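Local structure of endoglucanase (2FVG) at residues Glu6-Pro11 against Lys164-Arg169; Gly12-Glu17 against His61-Gly66; Gly41-Leu46 against Phe191-Gln196; Phe67-Ile72 against Lys140-Gly145. The protein probably acts as an aminopeptidase of the M42 metallopeptidase family that depends on two divalent metal ions, although it carries the name endoglucanase. One frame throughout, in Å; residues are numbered along the deposited sequence.

Contact 1. Residues Glu6-Pro11 against Lys164-Arg169; sequences ELSMMP and KAFDDR. With EDO (1,2-ethanediol), chain C.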
# COMPACT_ATOMS: atom_id res chain seq x y z
N GLU A 6 10.02 -1.16 -8.40
CA GLU A 6 9.73 -2.62 -8.31
C GLU A 6 8.46 -2.89 -7.50
O GLU A 6 7.66 -3.73 -7.90
CB GLU A 6 10.89 -3.44 -7.73
CG GLU A 6 12.22 -3.45 -8.51
CD GLU A 6 13.12 -2.24 -8.23
OE1 GLU A 6 12.63 -1.11 -8.03
OE2 GLU A 6 14.36 -2.43 -8.23
N LEU A 7 8.29 -2.18 -6.38
CA LEU A 7 7.12 -2.37 -5.53
C LEU A 7 5.84 -2.13 -6.29
O LEU A 7 4.93 -2.97 -6.28
CB LEU A 7 7.21 -1.51 -4.26
CG LEU A 7 8.21 -2.15 -3.29
CD1 LEU A 7 8.57 -1.19 -2.20
CD2 LEU A 7 7.66 -3.49 -2.71
N SER A 8 5.78 -1.00 -6.98
CA SER A 8 4.63 -0.64 -7.79
C SER A 8 4.27 -1.68 -8.85
O SER A 8 3.11 -2.12 -8.95
CB SER A 8 4.93 0.69 -8.50
OG SER A 8 3.97 0.87 -9.54
N MSE A 9 5.26 -2.07 -9.64
CA MSE A 9 5.03 -2.96 -10.80
C MSE A 9 4.74 -4.42 -10.48
O MSE A 9 4.04 -5.10 -11.24
CB MSE A 9 6.23 -2.90 -11.74
CG MSE A 9 6.40 -1.54 -12.36
SE MSE A 9 7.82 -1.60 -13.67
CE MSE A 9 6.90 -2.85 -15.00
N MSE A 10 5.27 -4.87 -9.36
CA MSE A 10 5.15 -6.24 -8.92
C MSE A 10 3.71 -6.65 -8.62
O MSE A 10 2.94 -5.82 -8.15
CB MSE A 10 5.96 -6.30 -7.65
CG MSE A 10 6.27 -7.62 -7.08
SE MSE A 10 7.50 -7.07 -5.67
CE MSE A 10 9.14 -6.60 -6.79
N PRO A 11 3.35 -7.93 -8.89
CA PRO A 11 2.01 -8.38 -8.55
C PRO A 11 1.92 -8.84 -7.09
O PRO A 11 2.82 -9.50 -6.58
CB PRO A 11 1.80 -9.58 -9.50
CG PRO A 11 3.15 -10.08 -9.83
CD PRO A 11 4.16 -9.01 -9.50
N LYS A 164 0.97 1.72 -10.85
CA LYS A 164 -0.16 1.15 -10.16
C LYS A 164 0.22 0.83 -8.73
O LYS A 164 1.40 0.89 -8.34
CB LYS A 164 -0.62 -0.13 -10.87
CG LYS A 164 0.36 -1.28 -10.70
CD LYS A 164 -0.23 -2.55 -11.15
CE LYS A 164 0.72 -3.71 -10.97
NZ LYS A 164 0.93 -4.12 -9.57
N ALA A 165 -0.82 0.47 -7.97
CA ALA A 165 -0.73 0.03 -6.57
C ALA A 165 0.06 0.98 -5.68
O ALA A 165 0.62 0.53 -4.68
CB ALA A 165 -0.13 -1.36 -6.49
N PHE A 166 0.09 2.26 -6.00
CA PHE A 166 0.79 3.22 -5.10
C PHE A 166 0.12 3.16 -3.71
O PHE A 166 0.74 3.42 -2.67
CB PHE A 166 0.81 4.63 -5.67
CG PHE A 166 1.87 4.87 -6.74
CD1 PHE A 166 3.02 4.10 -6.80
CD2 PHE A 166 1.74 5.96 -7.61
CE1 PHE A 166 4.01 4.37 -7.77
CE2 PHE A 166 2.73 6.24 -8.58
CZ PHE A 166 3.87 5.45 -8.65
N ASP A 167 -1.17 2.83 -3.72
CA ASP A 167 -1.94 2.52 -2.51
C ASP A 167 -1.91 0.98 -2.38
O ASP A 167 -2.67 0.28 -3.08
CB ASP A 167 -3.38 2.99 -2.70
CG ASP A 167 -4.30 2.55 -1.56
OD1 ASP A 167 -3.82 2.24 -0.44
OD2 ASP A 167 -5.53 2.51 -1.79
N ASP A 168 -1.05 0.42 -1.51
CA ASP A 168 -0.14 1.16 -0.61
C ASP A 168 1.35 0.79 -0.79
O ASP A 168 2.16 0.80 0.16
CB ASP A 168 -0.59 0.93 0.85
CG ASP A 168 0.00 1.93 1.83
OD1 ASP A 168 0.42 3.04 1.40
OD2 ASP A 168 0.06 1.61 3.05
N ARG A 169 1.75 0.50 -2.03
CA ARG A 169 3.16 0.19 -2.27
C ARG A 169 4.04 1.42 -1.99
O ARG A 169 5.23 1.24 -1.69
CB ARG A 169 3.39 -0.41 -3.66
CG ARG A 169 2.54 -1.70 -3.93
CD ARG A 169 3.11 -3.04 -3.32
NE ARG A 169 2.10 -4.11 -3.36
CZ ARG A 169 1.79 -4.82 -4.44
NH1 ARG A 169 2.39 -4.59 -5.60
NH2 ARG A 169 0.87 -5.76 -4.36
C1 EDO C . -3.52 -1.31 -8.31
O1 EDO C . -4.18 -2.49 -8.77
C2 EDO C . -4.27 -0.10 -8.83
O2 EDO C . -3.45 1.07 -8.72
O HOH W 1 3.26 0.28 -11.98
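Met10 O, just past the C-terminal end of helix 4-9, is gripped by two cationic groups, Arg169 NH1 at 2.9 Å and Lys164 NZ at 3.0 Å. They come from opposite faces of its carbonyl plane, each well above that plane. Each donor has a second carbonyl. Arg169 NH1 also bonds Leu7 O at 3.1 Å, with both oxygens at the edge of the guanidinium group, near its plane, while Lys164 NZ lies 3.0 Å from Ser8 O, in the plane of that carbonyl. Two carbonyls of the last turn, Leu7 O and Ser8 O, and that of Met10 just beyond it thus meet positive charge, which probably offsets the negative end of the helix dipole. The arginine chain runs its CG and CD alongside Leu7 O, and its bend at chi2 (-81°) directs the guanidinium to the helix end; Ala165 CB lies above one of its faces, toward the rim. Replacing Arg169 by a leucine would probably leave Leu7 O without this donor and Met10 O with the lysine alone, and strip Glu64 of one charged mate. Glu64 pairs with both cations, and Arg169 NE donates to Met62 O. Ser8 OG, anti to the backbone N (chi1 165°), meets a lone pair of Lys164 O at 2.8 Å, and a water joins the same hydroxyl to Lys164 N. Ser8 CB touches Phe166 CE1 at 3.9 Å. Ala165 occupies the N-cap position of helix 166-180, whose first turn holds Asp167, the predicted bridging ligand of the two-metal site, followed by Asp168 after a cis peptide, as in the co-catalytic zinc exopeptidases.

Contact 2. Residues Gly12-Glu17 against His61-Gly66; sequences GVSGDE and HMDEVG. With EDO (1,2-ethanediol), chain C.
Backbone bonds join Val13 and Glu64 in a single beta bridge: Ser14 N donates to Glu64 O at 3.2 Å, and a weak bond runs from Glu64 N to Gly12 O. Two CA-H...O contacts, Asp63 CA to Gly12 O and Val13 CA to Glu64 O, fill in the pairing. Among the side-chain bonds, Gly12 N meets Glu64 OE2 at 2.8 Å on its anti side, somewhat out of the carboxylate plane. With CG set between the backbone N and carbonyl carbon (chi1 67°), the glutamate runs extended past Gly12 O to Lys164 and Arg169, its salt-bridge partners. A glutamine in place of Glu64 would probably leave those two cations without their carboxylate countercharge. Ser14 OG takes the anti lone pair of Asp63 OD2 at 2.5 Å, while Glu17 OE2 holds Gly15 N and Gln196 N. The segment 61-66 connects predicted metal ligand His61, at the end of strand 55-61, to strand 66-72, the first strand in chain order of the six-stranded antiparallel sheet. Across the bridge, Val13-Asp16 form a type II turn with glycine at its third position. The Glu17 and Asp63 side chains lie side by side, pointing the same way, with their carboxylate planes 54° apart and OE2 to OD2 4.5 Å. Apolar packing brings Val13 CG1 to 3.8 Å from Gly66 CA; a CB on this glycine would run into Val13 CG2.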
# COMPACT_ATOMS: atom_id res chain seq x y z
N GLY A 12 0.81 -8.47 -6.44
CA GLY A 12 0.54 -8.84 -5.04
C GLY A 12 -0.91 -8.52 -4.66
O GLY A 12 -1.20 -7.70 -3.78
N VAL A 13 -1.83 -9.20 -5.31
CA VAL A 13 -3.23 -9.01 -5.06
C VAL A 13 -3.55 -9.54 -3.67
O VAL A 13 -2.84 -10.42 -3.18
CB VAL A 13 -4.05 -9.76 -6.13
CG1 VAL A 13 -5.56 -9.68 -5.84
CG2 VAL A 13 -3.77 -9.18 -7.48
N SER A 14 -4.58 -8.99 -3.03
CA SER A 14 -5.00 -9.40 -1.67
C SER A 14 -5.17 -10.90 -1.60
O SER A 14 -5.89 -11.49 -2.40
CB SER A 14 -6.34 -8.76 -1.31
OG SER A 14 -6.24 -7.35 -1.32
N GLY A 15 -4.52 -11.54 -0.64
CA GLY A 15 -4.62 -13.01 -0.52
C GLY A 15 -3.44 -13.68 -1.21
O GLY A 15 -3.20 -14.87 -1.02
N ASP A 16 -2.67 -12.91 -1.97
CA ASP A 16 -1.54 -13.46 -2.72
C ASP A 16 -0.34 -12.54 -2.66
O ASP A 16 0.27 -12.25 -3.69
CB ASP A 16 -1.99 -13.66 -4.18
CG ASP A 16 -0.98 -14.45 -5.02
OD1 ASP A 16 -0.43 -15.46 -4.54
OD2 ASP A 16 -0.76 -14.05 -6.18
N GLU A 17 0.04 -12.11 -1.46
CA GLU A 17 1.15 -11.15 -1.28
C GLU A 17 2.56 -11.74 -1.14
O GLU A 17 3.49 -11.01 -0.78
CB GLU A 17 0.91 -10.24 -0.06
CG GLU A 17 -0.44 -9.52 0.07
CD GLU A 17 -1.59 -10.41 0.61
OE1 GLU A 17 -1.44 -11.66 0.69
OE2 GLU A 17 -2.66 -9.85 0.94
N HIS A 61 0.35 -1.54 3.98
CA HIS A 61 -0.28 -2.73 3.38
C HIS A 61 0.39 -3.13 2.09
O HIS A 61 0.67 -2.29 1.23
CB HIS A 61 -1.76 -2.45 3.07
CG HIS A 61 -2.37 -1.46 4.00
ND1 HIS A 61 -2.43 -1.67 5.37
CD2 HIS A 61 -2.92 -0.25 3.78
CE1 HIS A 61 -3.01 -0.63 5.94
NE2 HIS A 61 -3.32 0.24 5.00
N MSE A 62 0.63 -4.42 1.96
CA MSE A 62 1.26 -4.98 0.79
C MSE A 62 0.31 -5.32 -0.33
O MSE A 62 0.75 -5.47 -1.47
CB MSE A 62 2.00 -6.25 1.17
CG MSE A 62 3.17 -5.99 2.07
SE MSE A 62 4.23 -7.66 2.37
CE MSE A 62 2.96 -8.73 3.45
N ASP A 63 -0.97 -5.47 -0.02
CA ASP A 63 -1.93 -5.93 -1.03
C ASP A 63 -2.46 -4.85 -1.98
O ASP A 63 -2.46 -3.66 -1.66
CB ASP A 63 -3.10 -6.73 -0.39
CG ASP A 63 -3.93 -5.91 0.59
OD1 ASP A 63 -3.35 -5.12 1.39
OD2 ASP A 63 -5.18 -6.10 0.59
N GLU A 64 -2.94 -5.30 -3.14
CA GLU A 64 -3.52 -4.41 -4.13
C GLU A 64 -4.83 -5.03 -4.65
O GLU A 64 -5.10 -6.20 -4.43
CB GLU A 64 -2.51 -4.17 -5.27
CG GLU A 64 -2.23 -5.42 -6.11
CD GLU A 64 -1.13 -5.22 -7.15
OE1 GLU A 64 -1.28 -4.38 -8.08
OE2 GLU A 64 -0.12 -5.94 -7.06
N VAL A 65 -5.65 -4.24 -5.33
CA VAL A 65 -6.86 -4.74 -5.94
C VAL A 65 -6.53 -5.63 -7.15
O VAL A 65 -5.52 -5.42 -7.83
CB VAL A 65 -7.82 -3.59 -6.33
CG1 VAL A 65 -9.01 -4.09 -7.15
CG2 VAL A 65 -8.35 -2.95 -5.06
N GLY A 66 -7.39 -6.62 -7.43
CA GLY A 66 -7.12 -7.54 -8.54
C GLY A 66 -8.29 -8.43 -8.84
O GLY A 66 -9.43 -8.02 -8.64
C1 EDO C . -3.52 -1.31 -8.31
O1 EDO C . -4.18 -2.49 -8.77
C2 EDO C . -4.27 -0.10 -8.83
O2 EDO C . -3.45 1.07 -8.72

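Contact 3. Residues Gly41-Leu46 against Phe191-Gln196; sequences GNLIAL and FVFTVQ. With EDO (1,2-ethanediol), chain D.
Leu43 and Phe193 stand side by side on one face of an antiparallel strand pair, their CB atoms 4.1 Å apart. Leucine CG is anti to its own backbone nitrogen (chi1 -179°), which brings CD2 close to Phe193 CD1, and Leu43 O lies at the edge of the phenyl ring, near its plane. Ala45 and Phe191 share this face, while Ile44 and Val192 point to the other, their CG2 methyls 4.2 Å apart. Leu43-Phe193 and Ala45-Phe191 are hydrogen-bonded pairs, each joined by two backbone bonds, and Ile44-Val192 between them is a non-hydrogen-bonded pair. Beyond the strand ends the asparagine side chain takes over. Asn42 OD1 receives Val195 N at 3.1 Å, with the donor close to the line of the amide C=O, while ND2 is held by Asp38, which fixes which way the amide is turned. Val195 CG1 packs on Gly41 O at 3.2 Å. Strand 43-47 lies between strands 34-37 and 187-194 in the large mixed sheet, and 55-61 pairs with the far side of 187-194. Helix 18-28 packs on the Leu43-Phe193 face through Ile24, and helix 205-211 lies against Ile44 and Val192.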
# COMPACT_ATOMS: atom_id res chain seq x y z
N GLY A 41 0.53 -13.99 7.55
CA GLY A 41 1.36 -13.60 6.42
C GLY A 41 1.96 -12.22 6.53
O GLY A 41 2.64 -11.77 5.60
N ASN A 42 1.66 -11.53 7.63
CA ASN A 42 2.19 -10.19 7.86
C ASN A 42 3.68 -10.30 8.06
O ASN A 42 4.14 -11.22 8.74
CB ASN A 42 1.62 -9.57 9.14
CG ASN A 42 0.12 -9.37 9.08
OD1 ASN A 42 -0.41 -8.81 8.12
ND2 ASN A 42 -0.57 -9.81 10.12
N LEU A 43 4.41 -9.34 7.52
CA LEU A 43 5.85 -9.32 7.69
C LEU A 43 6.11 -8.35 8.82
O LEU A 43 5.72 -7.20 8.73
CB LEU A 43 6.55 -8.85 6.41
CG LEU A 43 8.08 -8.80 6.44
CD1 LEU A 43 8.67 -10.17 6.69
CD2 LEU A 43 8.55 -8.27 5.10
N ILE A 44 6.78 -8.83 9.87
CA ILE A 44 7.03 -8.03 11.06
C ILE A 44 8.52 -7.84 11.25
O ILE A 44 9.26 -8.80 11.44
CB ILE A 44 6.41 -8.72 12.30
CG1 ILE A 44 4.93 -9.01 12.04
CG2 ILE A 44 6.64 -7.88 13.58
CD1 ILE A 44 4.18 -9.51 13.23
N ALA A 45 8.94 -6.59 11.18
CA ALA A 45 10.35 -6.26 11.31
C ALA A 45 10.49 -5.47 12.58
O ALA A 45 9.66 -4.60 12.84
CB ALA A 45 10.79 -5.43 10.12
N LEU A 46 11.51 -5.79 13.37
CA LEU A 46 11.76 -5.06 14.62
C LEU A 46 13.05 -4.27 14.60
O LEU A 46 14.11 -4.79 14.24
CB LEU A 46 11.81 -6.03 15.81
CG LEU A 46 12.30 -5.57 17.18
CD1 LEU A 46 11.50 -4.39 17.72
CD2 LEU A 46 12.25 -6.72 18.19
N PHE A 191 8.11 -2.42 12.33
CA PHE A 191 7.67 -2.02 11.01
C PHE A 191 6.89 -3.20 10.48
O PHE A 191 7.44 -4.29 10.29
CB PHE A 191 8.86 -1.66 10.12
CG PHE A 191 9.58 -0.43 10.57
CD1 PHE A 191 10.55 -0.50 11.56
CD2 PHE A 191 9.26 0.81 10.02
CE1 PHE A 191 11.20 0.66 11.98
CE2 PHE A 191 9.92 1.96 10.42
CZ PHE A 191 10.89 1.89 11.40
N VAL A 192 5.60 -3.01 10.27
CA VAL A 192 4.75 -4.12 9.83
C VAL A 192 4.23 -3.92 8.41
O VAL A 192 3.75 -2.84 8.07
CB VAL A 192 3.62 -4.38 10.87
CG1 VAL A 192 2.76 -5.61 10.46
CG2 VAL A 192 4.24 -4.65 12.25
N PHE A 193 4.29 -4.98 7.59
CA PHE A 193 3.84 -4.93 6.20
C PHE A 193 2.71 -5.96 6.18
O PHE A 193 2.95 -7.16 6.32
CB PHE A 193 4.99 -5.27 5.26
CG PHE A 193 6.19 -4.35 5.41
CD1 PHE A 193 7.13 -4.56 6.41
CD2 PHE A 193 6.35 -3.27 4.54
CE1 PHE A 193 8.26 -3.65 6.56
CE2 PHE A 193 7.47 -2.36 4.69
CZ PHE A 193 8.40 -2.57 5.69
N THR A 194 1.50 -5.47 6.01
CA THR A 194 0.34 -6.30 6.23
C THR A 194 -0.24 -6.94 4.99
O THR A 194 0.03 -6.54 3.85
CB THR A 194 -0.77 -5.50 6.94
OG1 THR A 194 -1.28 -4.51 6.05
CG2 THR A 194 -0.23 -4.80 8.18
N VAL A 195 -1.11 -7.91 5.23
CA VAL A 195 -1.73 -8.65 4.18
C VAL A 195 -3.23 -8.59 4.43
O VAL A 195 -3.66 -8.18 5.50
CB VAL A 195 -1.27 -10.14 4.28
CG1 VAL A 195 0.21 -10.27 4.05
CG2 VAL A 195 -1.69 -10.79 5.64
N GLN A 196 -4.04 -8.98 3.45
CA GLN A 196 -5.46 -9.16 3.74
C GLN A 196 -5.65 -10.57 4.32
O GLN A 196 -5.18 -11.56 3.75
CB GLN A 196 -6.34 -8.98 2.50
CG GLN A 196 -7.80 -9.45 2.72
CD GLN A 196 -8.78 -8.87 1.72
OE1 GLN A 196 -9.32 -9.59 0.88
NE2 GLN A 196 -8.98 -7.55 1.79
C1 EDO D . -3.29 -7.31 10.14
O1 EDO D . -3.67 -8.07 8.98
C2 EDO D . -3.48 -5.81 9.88
O2 EDO D . -2.91 -5.05 10.95

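Contact 4. Residues Phe67-Ile72 against Lys140-Gly145; sequences FVVSKI and KYVSIG
Val69 and Ile144 bring their backbones to 4.9 Å between CA atoms, and Gly145 N donates to Val69 O at 2.7 Å, in the carbonyl plane and on a lone pair. This is where strand 66-72 of the six-stranded antiparallel sheet meets the loop leading from helix 135-139 into strand 147-150, its sheet neighbour. A classic beta bulge, in which Ser70 and Lys71 both face Ser79 on strand 78-83, interrupts the strand just after Val69. The touching parts of the two segments run 128° apart, neither parallel nor antiparallel. Ile72 reaches across to the loop. Its CG1 is anti to the carbonyl carbon (chi1 -61°), and CD1 reaches between two loop side chains: it meets Val142 CG1 at 3.7 Å, the two chains sliding past each other in opposite directions, and Ile144 CD1 at 3.8 Å, where the chains cross obliquely. Ala138 and Lys139 of helix 135-139 also touch Ile72. Val69 CB rests on Ser143 O at 3.6 Å. Gly145 has a positive phi (102°) at which a CB would jam against the preceding carbonyl oxygen, and its own O lies 3.4 Å from Val68 CG2.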
# COMPACT_ATOMS: atom_id res chain seq x y z
N PHE A 67 -8.01 -9.64 -9.31
CA PHE A 67 -9.05 -10.58 -9.70
C PHE A 67 -8.58 -11.98 -9.38
O PHE A 67 -7.43 -12.19 -8.97
CB PHE A 67 -9.34 -10.45 -11.22
CG PHE A 67 -9.51 -9.03 -11.68
CD1 PHE A 67 -10.75 -8.39 -11.57
CD2 PHE A 67 -8.44 -8.31 -12.19
CE1 PHE A 67 -10.91 -7.07 -11.97
CE2 PHE A 67 -8.59 -6.99 -12.60
CZ PHE A 67 -9.83 -6.37 -12.49
N VAL A 68 -9.47 -12.95 -9.59
CA VAL A 68 -9.14 -14.34 -9.39
C VAL A 68 -9.80 -15.13 -10.53
O VAL A 68 -10.90 -14.79 -10.97
CB VAL A 68 -9.50 -14.81 -7.95
CG1 VAL A 68 -11.02 -14.79 -7.71
CG2 VAL A 68 -8.90 -16.17 -7.63
N VAL A 69 -9.09 -16.14 -11.04
CA VAL A 69 -9.60 -16.95 -12.14
C VAL A 69 -10.69 -17.83 -11.58
O VAL A 69 -10.46 -18.71 -10.73
CB VAL A 69 -8.50 -17.78 -12.81
CG1 VAL A 69 -9.09 -18.62 -13.92
CG2 VAL A 69 -7.39 -16.87 -13.35
N SER A 70 -11.91 -17.58 -12.05
CA SER A 70 -13.06 -18.34 -11.59
C SER A 70 -13.40 -19.47 -12.54
O SER A 70 -14.00 -20.46 -12.14
CB SER A 70 -14.25 -17.42 -11.31
OG SER A 70 -14.61 -16.67 -12.46
N LYS A 71 -13.01 -19.34 -13.81
CA LYS A 71 -13.31 -20.38 -14.80
C LYS A 71 -12.48 -20.30 -16.07
O LYS A 71 -12.15 -19.23 -16.55
CB LYS A 71 -14.80 -20.34 -15.18
CG LYS A 71 -15.18 -21.42 -16.20
CD LYS A 71 -16.67 -21.60 -16.34
CE LYS A 71 -16.98 -22.70 -17.34
NZ LYS A 71 -18.44 -22.95 -17.39
N ILE A 72 -12.17 -21.47 -16.62
CA ILE A 72 -11.43 -21.56 -17.86
C ILE A 72 -12.41 -22.06 -18.92
O ILE A 72 -12.92 -23.18 -18.82
CB ILE A 72 -10.19 -22.48 -17.73
CG1 ILE A 72 -9.24 -21.91 -16.66
CG2 ILE A 72 -9.49 -22.62 -19.10
CD1 ILE A 72 -8.07 -22.80 -16.26
N LYS A 140 -2.16 -25.47 -19.16
CA LYS A 140 -0.71 -25.62 -19.03
C LYS A 140 -0.08 -24.39 -18.36
O LYS A 140 1.00 -24.47 -17.77
CB LYS A 140 -0.06 -25.87 -20.39
N TYR A 141 -0.77 -23.25 -18.41
CA TYR A 141 -0.24 -22.00 -17.82
C TYR A 141 -1.09 -21.45 -16.68
O TYR A 141 -0.57 -20.78 -15.78
CB TYR A 141 -0.18 -20.89 -18.89
CG TYR A 141 0.71 -21.15 -20.08
CD1 TYR A 141 0.27 -21.96 -21.14
CD2 TYR A 141 1.96 -20.57 -20.18
CE1 TYR A 141 1.09 -22.19 -22.24
CE2 TYR A 141 2.78 -20.79 -21.29
CZ TYR A 141 2.34 -21.59 -22.31
OH TYR A 141 3.15 -21.82 -23.41
N VAL A 142 -2.38 -21.73 -16.75
CA VAL A 142 -3.36 -21.12 -15.87
C VAL A 142 -4.27 -22.09 -15.14
O VAL A 142 -4.50 -23.19 -15.61
CB VAL A 142 -4.17 -20.06 -16.71
CG1 VAL A 142 -5.66 -20.06 -16.42
CG2 VAL A 142 -3.54 -18.67 -16.54
N SER A 143 -4.76 -21.69 -13.96
CA SER A 143 -5.69 -22.54 -13.19
C SER A 143 -6.71 -21.73 -12.37
O SER A 143 -6.40 -20.60 -11.92
CB SER A 143 -4.94 -23.48 -12.23
OG SER A 143 -3.98 -24.26 -12.92
N ILE A 144 -7.90 -22.33 -12.18
CA ILE A 144 -8.96 -21.74 -11.35
C ILE A 144 -8.33 -21.42 -10.01
O ILE A 144 -7.62 -22.25 -9.44
CB ILE A 144 -10.17 -22.71 -11.11
CG1 ILE A 144 -11.00 -22.93 -12.38
CG2 ILE A 144 -11.11 -22.18 -10.00
CD1 ILE A 144 -10.39 -23.88 -13.39
N GLY A 145 -8.52 -20.20 -9.55
CA GLY A 145 -7.97 -19.79 -8.27
C GLY A 145 -6.73 -18.95 -8.34
O GLY A 145 -6.32 -18.39 -7.31

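In the fold
Contacts 1 and 2 sit side by side, centres about 9 Å apart, and share the carboxylate of Glu64. Contact 3, its centre about 13 Å from that of contact 2, belongs to the large mixed sheet, and Met62 continues the pairing of strand 55-61 to Thr194. Contact 4 lies farthest out, in the six-stranded antiparallel sheet, about 28 Å from contact 3 between centres. First segments follow in the order 6-11, 12-17, 41-46, 67-72, with 61-66 before the last; their partners 140-145, 164-169 and 191-196 come later. Contact 2 lies at the passage between the two sheets and holds predicted metal ligand His61, while contact 1 holds Asp167.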